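Local coordinates for protein pullulanase (Klebsiella oxytoca, PDB 2YOC) that probably hydrolyses alpha-1,6-glucosidic bonds in pullulan and related branched glucans, as a secreted calcium-binding endo-acting pullulanase, at residues M959-F964 / M984-S989; V977-D982 / G996-I1001; T1017-A1022 / V1053-Q1058. All blocks are in the same frame, centred on the assembly; numbering follows the deposited sequence.

Contact 1 of 3, residues M959-F964 / M984-S989. With CA (calcium ion), chain M; SO4 (sulfate ion), chain V.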
loop_
_atom_site.group_PDB
_atom_site.type_symbol
_atom_site.label_atom_id
_atom_site.label_comp_id
_atom_site.label_asym_id
_atom_site.label_seq_id
_atom_site.Cartn_x
_atom_site.Cartn_y
_atom_site.Cartn_z
HETATM N N MSE B 959 -17.573 -16.499 1.919
HETATM C CA MSE B 959 -16.134 -16.677 1.913
HETATM C C MSE B 959 -15.648 -18.076 1.565
HETATM O O MSE B 959 -14.614 -18.192 0.911
HETATM C CB MSE B 959 -15.572 -16.204 3.238
HETATM C CG MSE B 959 -15.813 -14.724 3.445
HETATM SE SE MSE B 959 -15.081 -14.131 5.103
HETATM C CE MSE B 959 -13.179 -14.496 4.676
ATOM N N LYS B 960 -16.397 -19.127 1.974
ATOM C CA LYS B 960 -16.095 -20.541 1.728
ATOM C C LYS B 960 -16.517 -21.011 0.344
ATOM O O LYS B 960 -16.159 -22.138 -0.031
ATOM C CB LYS B 960 -16.847 -21.415 2.742
ATOM C CG LYS B 960 -16.149 -21.572 4.069
ATOM C CD LYS B 960 -16.846 -22.553 4.979
ATOM C CE LYS B 960 -17.366 -21.880 6.218
ATOM N NZ LYS B 960 -17.566 -22.837 7.337
ATOM N N ARG B 961 -17.333 -20.213 -0.383
ATOM C CA ARG B 961 -17.924 -20.636 -1.652
ATOM C C ARG B 961 -17.758 -19.669 -2.833
ATOM O O ARG B 961 -17.726 -20.100 -3.993
ATOM C CB ARG B 961 -19.434 -20.897 -1.434
ATOM C CG ARG B 961 -19.778 -21.981 -0.434
ATOM C CD ARG B 961 -21.272 -22.073 -0.230
ATOM N NE ARG B 961 -21.649 -23.138 0.700
ATOM C CZ ARG B 961 -21.958 -24.367 0.333
ATOM N NH1 ARG B 961 -22.000 -24.690 -0.948
ATOM N NH2 ARG B 961 -22.284 -25.274 1.240
ATOM N N VAL B 962 -17.748 -18.369 -2.550
ATOM C CA VAL B 962 -17.622 -17.319 -3.559
ATOM C C VAL B 962 -16.162 -16.925 -3.806
ATOM O O VAL B 962 -15.368 -16.737 -2.869
ATOM C CB VAL B 962 -18.508 -16.100 -3.228
ATOM C CG1 VAL B 962 -18.290 -14.957 -4.219
ATOM C CG2 VAL B 962 -19.970 -16.494 -3.169
ATOM N N ASP B 963 -15.831 -16.836 -5.093
ATOM C CA ASP B 963 -14.558 -16.398 -5.654
ATOM C C ASP B 963 -14.809 -15.846 -7.057
ATOM O O ASP B 963 -15.901 -16.025 -7.613
ATOM C CB ASP B 963 -13.484 -17.518 -5.641
ATOM C CG ASP B 963 -12.016 -17.065 -5.641
ATOM O OD1 ASP B 963 -11.751 -15.852 -5.424
ATOM O OD2 ASP B 963 -11.136 -17.923 -5.808
ATOM N N PHE B 964 -13.799 -15.147 -7.604
ATOM C CA PHE B 964 -13.840 -14.509 -8.912
ATOM C C PHE B 964 -12.641 -14.847 -9.744
ATOM O O PHE B 964 -11.534 -15.029 -9.212
ATOM C CB PHE B 964 -13.894 -12.984 -8.768
ATOM C CG PHE B 964 -15.061 -12.447 -7.989
ATOM C CD1 PHE B 964 -16.255 -12.137 -8.623
ATOM C CD2 PHE B 964 -14.959 -12.219 -6.625
ATOM C CE1 PHE B 964 -17.326 -11.603 -7.908
ATOM C CE2 PHE B 964 -16.039 -11.701 -5.905
ATOM C CZ PHE B 964 -17.218 -11.409 -6.552
HETATM N N MSE B 984 -17.830 -30.443 -2.434
HETATM C CA MSE B 984 -17.440 -31.091 -1.184
HETATM C C MSE B 984 -16.522 -30.244 -0.256
HETATM O O MSE B 984 -16.592 -30.381 0.972
HETATM C CB MSE B 984 -16.893 -32.517 -1.484
HETATM C CG MSE B 984 -15.402 -32.734 -1.342
HETATM SE SE MSE B 984 -14.844 -34.481 -1.968
HETATM C CE MSE B 984 -13.699 -33.856 -3.403
ATOM N N LYS B 985 -15.667 -29.385 -0.839
ATOM C CA LYS B 985 -14.750 -28.630 -0.032
ATOM C C LYS B 985 -15.425 -27.464 0.642
ATOM O O LYS B 985 -14.897 -26.977 1.644
ATOM C CB LYS B 985 -13.508 -28.231 -0.838
ATOM C CG LYS B 985 -12.404 -29.254 -0.749
ATOM C CD LYS B 985 -11.468 -29.116 -1.916
ATOM C CE LYS B 985 -10.115 -28.628 -1.479
ATOM N NZ LYS B 985 -9.064 -29.683 -1.635
ATOM N N ALA B 986 -16.602 -27.022 0.119
ATOM C CA ALA B 986 -17.395 -25.916 0.668
ATOM C C ALA B 986 -18.137 -26.338 1.939
ATOM O O ALA B 986 -18.237 -25.569 2.896
ATOM C CB ALA B 986 -18.392 -25.427 -0.367
ATOM N N GLY B 987 -18.654 -27.553 1.934
ATOM C CA GLY B 987 -19.443 -28.094 3.019
ATOM C C GLY B 987 -20.575 -28.938 2.480
ATOM O O GLY B 987 -20.357 -29.891 1.713
ATOM N N ALA B 988 -21.805 -28.543 2.833
ATOM C CA ALA B 988 -23.016 -29.257 2.453
ATOM C C ALA B 988 -23.495 -28.889 1.057
ATOM O O ALA B 988 -23.227 -27.779 0.561
ATOM C CB ALA B 988 -24.107 -28.982 3.470
ATOM N N SER B 989 -24.212 -29.832 0.422
ATOM C CA SER B 989 -24.789 -29.620 -0.895
ATOM C C SER B 989 -25.997 -28.742 -0.699
ATOM O O SER B 989 -26.975 -29.206 -0.155
ATOM C CB SER B 989 -25.154 -30.952 -1.551
ATOM O OG SER B 989 -26.274 -30.803 -2.410
HETATM CA CA CA M . -24.779 -29.800 -4.600
HETATM S S SO4 V . -21.928 -26.556 6.345
HETATM O O1 SO4 V . -22.933 -27.509 6.812
HETATM O O2 SO4 V . -20.593 -27.130 6.638
HETATM O O3 SO4 V . -22.102 -26.314 4.894
HETATM O O4 SO4 V . -22.089 -25.254 7.042
#

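Contact 2 of 3, residues V977-D982 / G996-I1001. With CA (calcium ion), chain M.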
loop_
_atom_site.group_PDB
_atom_site.type_symbol
_atom_site.label_atom_id
_atom_site.label_comp_id
_atom_site.label_asym_id
_atom_site.label_seq_id
_atom_site.Cartn_x
_atom_site.Cartn_y
_atom_site.Cartn_z
ATOM N N VAL B 977 -16.576 -12.151 -13.654
ATOM C CA VAL B 977 -16.733 -13.600 -13.574
ATOM C C VAL B 977 -16.746 -14.045 -12.116
ATOM O O VAL B 977 -15.720 -13.942 -11.431
ATOM C CB VAL B 977 -15.699 -14.363 -14.451
ATOM C CG1 VAL B 977 -15.790 -15.862 -14.226
ATOM C CG2 VAL B 977 -15.903 -14.052 -15.932
HETATM N N MSE B 978 -17.920 -14.524 -11.637
HETATM C CA MSE B 978 -18.095 -14.974 -10.260
HETATM C C MSE B 978 -18.357 -16.451 -10.213
HETATM O O MSE B 978 -19.193 -16.941 -10.969
HETATM C CB MSE B 978 -19.244 -14.214 -9.591
HETATM C CG MSE B 978 -19.329 -14.439 -8.074
HETATM SE SE MSE B 978 -20.713 -13.381 -7.193
HETATM C CE MSE B 978 -22.289 -14.186 -7.959
ATOM N N THR B 979 -17.667 -17.161 -9.309
ATOM C CA THR B 979 -17.860 -18.594 -9.137
ATOM C C THR B 979 -18.413 -18.875 -7.733
ATOM O O THR B 979 -17.930 -18.274 -6.775
ATOM C CB THR B 979 -16.576 -19.402 -9.457
ATOM O OG1 THR B 979 -15.624 -19.270 -8.410
ATOM C CG2 THR B 979 -15.955 -19.053 -10.794
ATOM N N VAL B 980 -19.446 -19.758 -7.619
ATOM C CA VAL B 980 -20.068 -20.134 -6.340
ATOM C C VAL B 980 -19.992 -21.645 -6.173
ATOM O O VAL B 980 -20.573 -22.383 -6.967
ATOM C CB VAL B 980 -21.508 -19.598 -6.135
ATOM C CG1 VAL B 980 -22.006 -19.936 -4.731
ATOM C CG2 VAL B 980 -21.583 -18.080 -6.384
ATOM N N ASP B 981 -19.278 -22.105 -5.139
ATOM C CA ASP B 981 -19.066 -23.515 -4.875
ATOM C C ASP B 981 -20.220 -24.175 -4.149
ATOM O O ASP B 981 -20.778 -23.608 -3.211
ATOM C CB ASP B 981 -17.759 -23.733 -4.080
ATOM C CG ASP B 981 -17.197 -25.142 -4.183
ATOM O OD1 ASP B 981 -17.597 -25.869 -5.101
ATOM O OD2 ASP B 981 -16.336 -25.513 -3.348
ATOM N N ASP B 982 -20.563 -25.406 -4.572
ATOM C CA ASP B 982 -21.489 -26.296 -3.895
ATOM C C ASP B 982 -20.799 -27.638 -3.748
ATOM O O ASP B 982 -21.398 -28.616 -3.276
ATOM C CB ASP B 982 -22.850 -26.395 -4.574
ATOM C CG ASP B 982 -23.967 -26.821 -3.609
ATOM O OD1 ASP B 982 -23.947 -26.380 -2.421
ATOM O OD2 ASP B 982 -24.854 -27.595 -4.030
ATOM N N GLY B 996 -21.995 -26.311 -8.538
ATOM C CA GLY B 996 -21.440 -24.969 -8.581
ATOM C C GLY B 996 -22.118 -24.068 -9.591
ATOM O O GLY B 996 -22.914 -24.533 -10.410
ATOM N N LEU B 997 -21.791 -22.762 -9.540
ATOM C CA LEU B 997 -22.348 -21.696 -10.387
ATOM C C LEU B 997 -21.304 -20.750 -10.936
ATOM O O LEU B 997 -20.321 -20.434 -10.257
ATOM C CB LEU B 997 -23.310 -20.845 -9.546
ATOM C CG LEU B 997 -24.663 -20.512 -10.117
ATOM C CD1 LEU B 997 -25.038 -21.451 -11.276
ATOM C CD2 LEU B 997 -25.715 -20.559 -9.025
ATOM N N VAL B 998 -21.572 -20.224 -12.144
ATOM C CA VAL B 998 -20.735 -19.204 -12.786
ATOM C C VAL B 998 -21.614 -18.048 -13.272
ATOM O O VAL B 998 -22.562 -18.269 -14.033
ATOM C CB VAL B 998 -19.766 -19.715 -13.893
ATOM C CG1 VAL B 998 -18.993 -18.567 -14.519
ATOM C CG2 VAL B 998 -18.794 -20.746 -13.346
ATOM N N VAL B 999 -21.309 -16.830 -12.820
ATOM C CA VAL B 999 -21.984 -15.642 -13.299
ATOM C C VAL B 999 -20.959 -14.907 -14.173
ATOM O O VAL B 999 -19.866 -14.551 -13.708
ATOM C CB VAL B 999 -22.559 -14.744 -12.178
ATOM C CG1 VAL B 999 -23.188 -13.474 -12.753
ATOM C CG2 VAL B 999 -23.574 -15.493 -11.332
ATOM N N ALA B 1000 -21.297 -14.716 -15.446
ATOM C CA ALA B 1000 -20.420 -13.998 -16.350
ATOM C C ALA B 1000 -21.144 -12.795 -16.905
ATOM O O ALA B 1000 -22.228 -12.930 -17.462
ATOM C CB ALA B 1000 -19.925 -14.907 -17.460
ATOM N N ILE B 1001 -20.576 -11.609 -16.671
ATOM C CA ILE B 1001 -21.116 -10.345 -17.139
ATOM C C ILE B 1001 -20.072 -9.712 -18.045
ATOM O O ILE B 1001 -19.007 -9.315 -17.556
ATOM C CB ILE B 1001 -21.494 -9.418 -15.947
ATOM C CG1 ILE B 1001 -22.571 -10.067 -15.049
ATOM C CG2 ILE B 1001 -21.927 -8.012 -16.431
ATOM C CD1 ILE B 1001 -22.673 -9.443 -13.662
HETATM CA CA CA M . -24.779 -29.800 -4.600
#

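Contact 3 of 3, residues T1017-A1022 / V1053-Q1058. With CA (calcium ion), chain M.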
loop_
_atom_site.group_PDB
_atom_site.type_symbol
_atom_site.label_atom_id
_atom_site.label_comp_id
_atom_site.label_asym_id
_atom_site.label_seq_id
_atom_site.Cartn_x
_atom_site.Cartn_y
_atom_site.Cartn_z
ATOM N N THR B 1017 -17.579 -29.344 -17.327
ATOM C CA THR B 1017 -18.847 -29.617 -17.971
ATOM C C THR B 1017 -19.904 -28.675 -17.418
ATOM O O THR B 1017 -20.411 -28.871 -16.316
ATOM C CB THR B 1017 -19.121 -31.114 -18.054
ATOM O OG1 THR B 1017 -18.129 -31.672 -18.926
ATOM C CG2 THR B 1017 -20.502 -31.429 -18.595
ATOM N N LEU B 1018 -20.167 -27.608 -18.185
ATOM C CA LEU B 1018 -21.092 -26.529 -17.879
ATOM C C LEU B 1018 -22.243 -26.496 -18.852
ATOM O O LEU B 1018 -22.150 -27.021 -19.957
ATOM C CB LEU B 1018 -20.354 -25.189 -17.957
ATOM C CG LEU B 1018 -19.196 -24.977 -17.005
ATOM C CD1 LEU B 1018 -18.429 -23.759 -17.418
ATOM C CD2 LEU B 1018 -19.662 -24.858 -15.554
ATOM N N GLN B 1019 -23.324 -25.868 -18.452
ATOM C CA GLN B 1019 -24.507 -25.683 -19.280
ATOM C C GLN B 1019 -25.110 -24.348 -18.915
ATOM O O GLN B 1019 -24.972 -23.909 -17.763
ATOM C CB GLN B 1019 -25.532 -26.843 -19.126
ATOM C CG GLN B 1019 -26.203 -26.974 -17.759
ATOM C CD GLN B 1019 -26.800 -28.331 -17.508
ATOM O OE1 GLN B 1019 -26.581 -29.294 -18.246
ATOM N NE2 GLN B 1019 -27.533 -28.449 -16.417
ATOM N N LEU B 1020 -25.737 -23.684 -19.894
ATOM C CA LEU B 1020 -26.387 -22.396 -19.689
ATOM C C LEU B 1020 -27.667 -22.649 -18.895
ATOM O O LEU B 1020 -28.244 -23.729 -19.014
ATOM C CB LEU B 1020 -26.704 -21.781 -21.056
ATOM C CG LEU B 1020 -27.248 -20.363 -21.077
ATOM C CD1 LEU B 1020 -26.194 -19.359 -20.654
ATOM C CD2 LEU B 1020 -27.801 -20.024 -22.442
ATOM N N SER B 1021 -28.093 -21.688 -18.076
ATOM C CA SER B 1021 -29.313 -21.849 -17.298
ATOM C C SER B 1021 -30.523 -22.122 -18.200
ATOM O O SER B 1021 -30.677 -21.482 -19.262
ATOM C CB SER B 1021 -29.593 -20.607 -16.461
ATOM O OG SER B 1021 -30.654 -20.856 -15.548
ATOM N N ALA B 1022 -31.390 -23.069 -17.756
ATOM C CA ALA B 1022 -32.636 -23.420 -18.436
ATOM C C ALA B 1022 -33.472 -22.159 -18.623
ATOM O O ALA B 1022 -34.047 -21.984 -19.692
ATOM C CB ALA B 1022 -33.408 -24.431 -17.617
ATOM N N VAL B 1053 -25.416 -17.301 -16.938
ATOM C CA VAL B 1053 -25.363 -18.070 -15.703
ATOM C C VAL B 1053 -24.975 -19.469 -16.148
ATOM O O VAL B 1053 -25.787 -20.177 -16.752
ATOM C CB VAL B 1053 -26.674 -18.039 -14.868
ATOM C CG1 VAL B 1053 -26.578 -18.974 -13.681
ATOM C CG2 VAL B 1053 -26.990 -16.624 -14.400
ATOM N N LEU B 1054 -23.700 -19.821 -15.964
ATOM C CA LEU B 1054 -23.226 -21.136 -16.360
ATOM C C LEU B 1054 -23.298 -22.000 -15.120
ATOM O O LEU B 1054 -22.802 -21.605 -14.059
ATOM C CB LEU B 1054 -21.793 -21.100 -16.935
ATOM C CG LEU B 1054 -21.504 -20.338 -18.261
ATOM C CD1 LEU B 1054 -22.748 -20.093 -19.086
ATOM C CD2 LEU B 1054 -20.826 -19.045 -17.983
ATOM N N GLU B 1055 -23.986 -23.135 -15.227
ATOM C CA GLU B 1055 -24.163 -24.025 -14.099
ATOM C C GLU B 1055 -23.440 -25.339 -14.266
ATOM O O GLU B 1055 -23.389 -25.887 -15.371
ATOM C CB GLU B 1055 -25.648 -24.219 -13.742
ATOM C CG GLU B 1055 -26.635 -24.020 -14.879
ATOM C CD GLU B 1055 -28.086 -24.186 -14.479
ATOM O OE1 GLU B 1055 -28.483 -23.593 -13.447
ATOM O OE2 GLU B 1055 -28.827 -24.898 -15.198
ATOM N N LEU B 1056 -22.875 -25.833 -13.149
ATOM C CA LEU B 1056 -22.128 -27.080 -13.037
ATOM C C LEU B 1056 -23.096 -28.158 -12.511
ATOM O O LEU B 1056 -23.362 -28.208 -11.303
ATOM C CB LEU B 1056 -20.980 -26.885 -12.041
ATOM C CG LEU B 1056 -19.641 -27.518 -12.344
ATOM C CD1 LEU B 1056 -18.734 -27.383 -11.146
ATOM C CD2 LEU B 1056 -19.767 -29.001 -12.689
ATOM N N PRO B 1057 -23.662 -29.021 -13.381
ATOM C CA PRO B 1057 -24.642 -30.008 -12.869
ATOM C C PRO B 1057 -24.021 -31.064 -11.975
ATOM O O PRO B 1057 -22.880 -31.480 -12.196
ATOM C CB PRO B 1057 -25.276 -30.591 -14.133
ATOM C CG PRO B 1057 -24.243 -30.360 -15.217
ATOM C CD PRO B 1057 -23.474 -29.127 -14.846
ATOM N N GLN B 1058 -24.753 -31.440 -10.938
ATOM C CA GLN B 1058 -24.331 -32.431 -9.965
ATOM C C GLN B 1058 -24.618 -33.800 -10.489
ATOM O O GLN B 1058 -25.696 -34.043 -11.043
ATOM C CB GLN B 1058 -25.053 -32.217 -8.618
ATOM C CG GLN B 1058 -24.382 -32.935 -7.446
ATOM C CD GLN B 1058 -25.306 -33.096 -6.281
ATOM O OE1 GLN B 1058 -25.768 -32.124 -5.677
ATOM N NE2 GLN B 1058 -25.582 -34.335 -5.926
HETATM CA CA CA M . -24.779 -29.800 -4.600
HETATM O O HOH W 1 -31.567 -23.423 -14.489
#

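Contact 1 of 3, residues M959-F964 / M984-S989
K960, in the region passing from helix 955-961 into strand 962-965, faces the loop 984-989, its CA 5.6 Å from the CA of A986. R961 carries the contact. Its CG stands anti to the carbonyl carbon (chi1 -61°), and the extended chain carries the guanidinium to A986 and A988. The methyl of A986 sits over the centre of one guanidinium face, and its CB also lies 3.7 Å from R961 CG. R961 NH2 donates to A988 O at 2.8 Å. The bond is nearly straight (169°), lies in the guanidinium plane and uses a lone pair of the carbonyl. NH1 forms a salt bridge with D982 and a hydrogen bond to D981 O, which should fix the rotation of the group. A sulfate ion, probably from the crystallisation liquor, accepts a bond from A988 N to its O3 at 3.1 Å. S989 makes no contact with 959-964; its OG binds the calcium ion at 2.8 Å. K358 NZ of the second subunit hydrogen-bonds to M984 O. In the C-terminal domain the contact packs the loop between strands 975-981 and 994-1002, which supplies calcium ligands, against helix 955-961 and strand 962-965, outermost in the sheet within this chain.

Contact 2 of 3, residues V977-D982 / G996-I1001
M978 and V999 meet through torsions that lay their side chains alongside each other. M978, present as selenomethionine, has CG anti to the backbone N (chi1 -169°), and a bend about the CG-SE bond (chi3 67°) brings CE to 3.8 Å from V999 CG2. The strands run antiparallel, at 167° between their axes. In two hydrogen-bonded pairs, M978 N gives to V999 O and V999 N to M978 O, each at 2.8 Å, and V980 and L997 exchange two more bonds, V980 N to L997 O at 2.9 Å. The CB atoms of V980 and L997 touch on the same face as M978 and V999. V977, T979, D981, V998 and A1000 point to the other face. There T979 and V998 lie side by side, with CG2 to CG2 at 4.2 Å. G996, paired with D981 without hydrogen bonds, places its CA 3.2 Å from V980 O. Just beyond, D982 OD2 binds the calcium ion at 2.3 Å, while OD1, already in the salt bridge to R961, accepts from L990 N. The pair forms the middle of an antiparallel sheet in the C-terminal domain. Strand 962-965 lies next to 975-981, strand 1050-1057 next to 994-1002, and I1001 packs on helix 840-855.

Contact 3 of 3, residues T1017-A1022 / V1053-Q1058
Q1019 and E1055 form the centre of this contact as a hydrogen-bonded antiparallel pair. E1055 N gives to Q1019 O at 2.8 Å, almost straight (174°) and nearly along the C=O axis. Q1019 N returns a bond to E1055 O at 3.1 Å. Two residues on, S1021 N makes a weak hydrogen bond to V1053 O. The side chains of Q1019 and E1055 cross at a slant, with amide and carboxylate planes 47° apart. Q1019 NE2 stays 4.0 Å from E1055 OE2, a contact and not a bond. Q1019 CG lies between the backbone N and the carbonyl carbon (chi1 66°), and from there the extended chain carries the amide to the ring of P1057, NE2 to CB 3.9 Å. P1057 also brings CD to 3.4 Å from T1017 O.

On the other face, L1020 meets L1054 at an angle, CD1 to CD1 3.9 Å. L1018 packs its CD1 on L1054 CB and its CD2 on L1056 CG. Further out, one water joins S1021 OG, at 2.9 Å, to the carboxylate of E1055, donating to OE2. The main partner of that carboxylate is R993, through a salt bridge to OE2. This probably positions the acid beside S1021, which is the N-cap residue of helix 1022-1027. Beyond P1057, Q1058 makes no contact with 1017-1022; its OE1 binds the calcium ion. Strand 1019-1020 is the short outermost strand of the C-terminal sheet within this chain. Strand 1050-1057 pairs with it on one side and with 994-1002 on the other, and helix 927-945 covers S1021 and V1053 through L943.

All three contacts reach one five-stranded antiparallel sheet, ordered 962-965, 975-981, 994-1002, 1050-1057, 1019-1020. Contacts 1 and 2 have centres about 11 Å apart and join through probable hydrogen bonds, D963 O to T979 N (2.7 Å) and R961 O to D981 N (2.8 Å). Contacts 2 and 3, with centres about 10 Å apart, join through a probable hydrogen bond from V998 N to L1054 O (2.7 Å). Contacts 1 and 3 lie further apart, about 17 Å between centres, yet S989 OG and Q1058 OE1 come within 3.6 Å at the shared calcium ion. Each contact gives that ion one side-chain ligand, and D991 O and L994 O complete its five protein ligands.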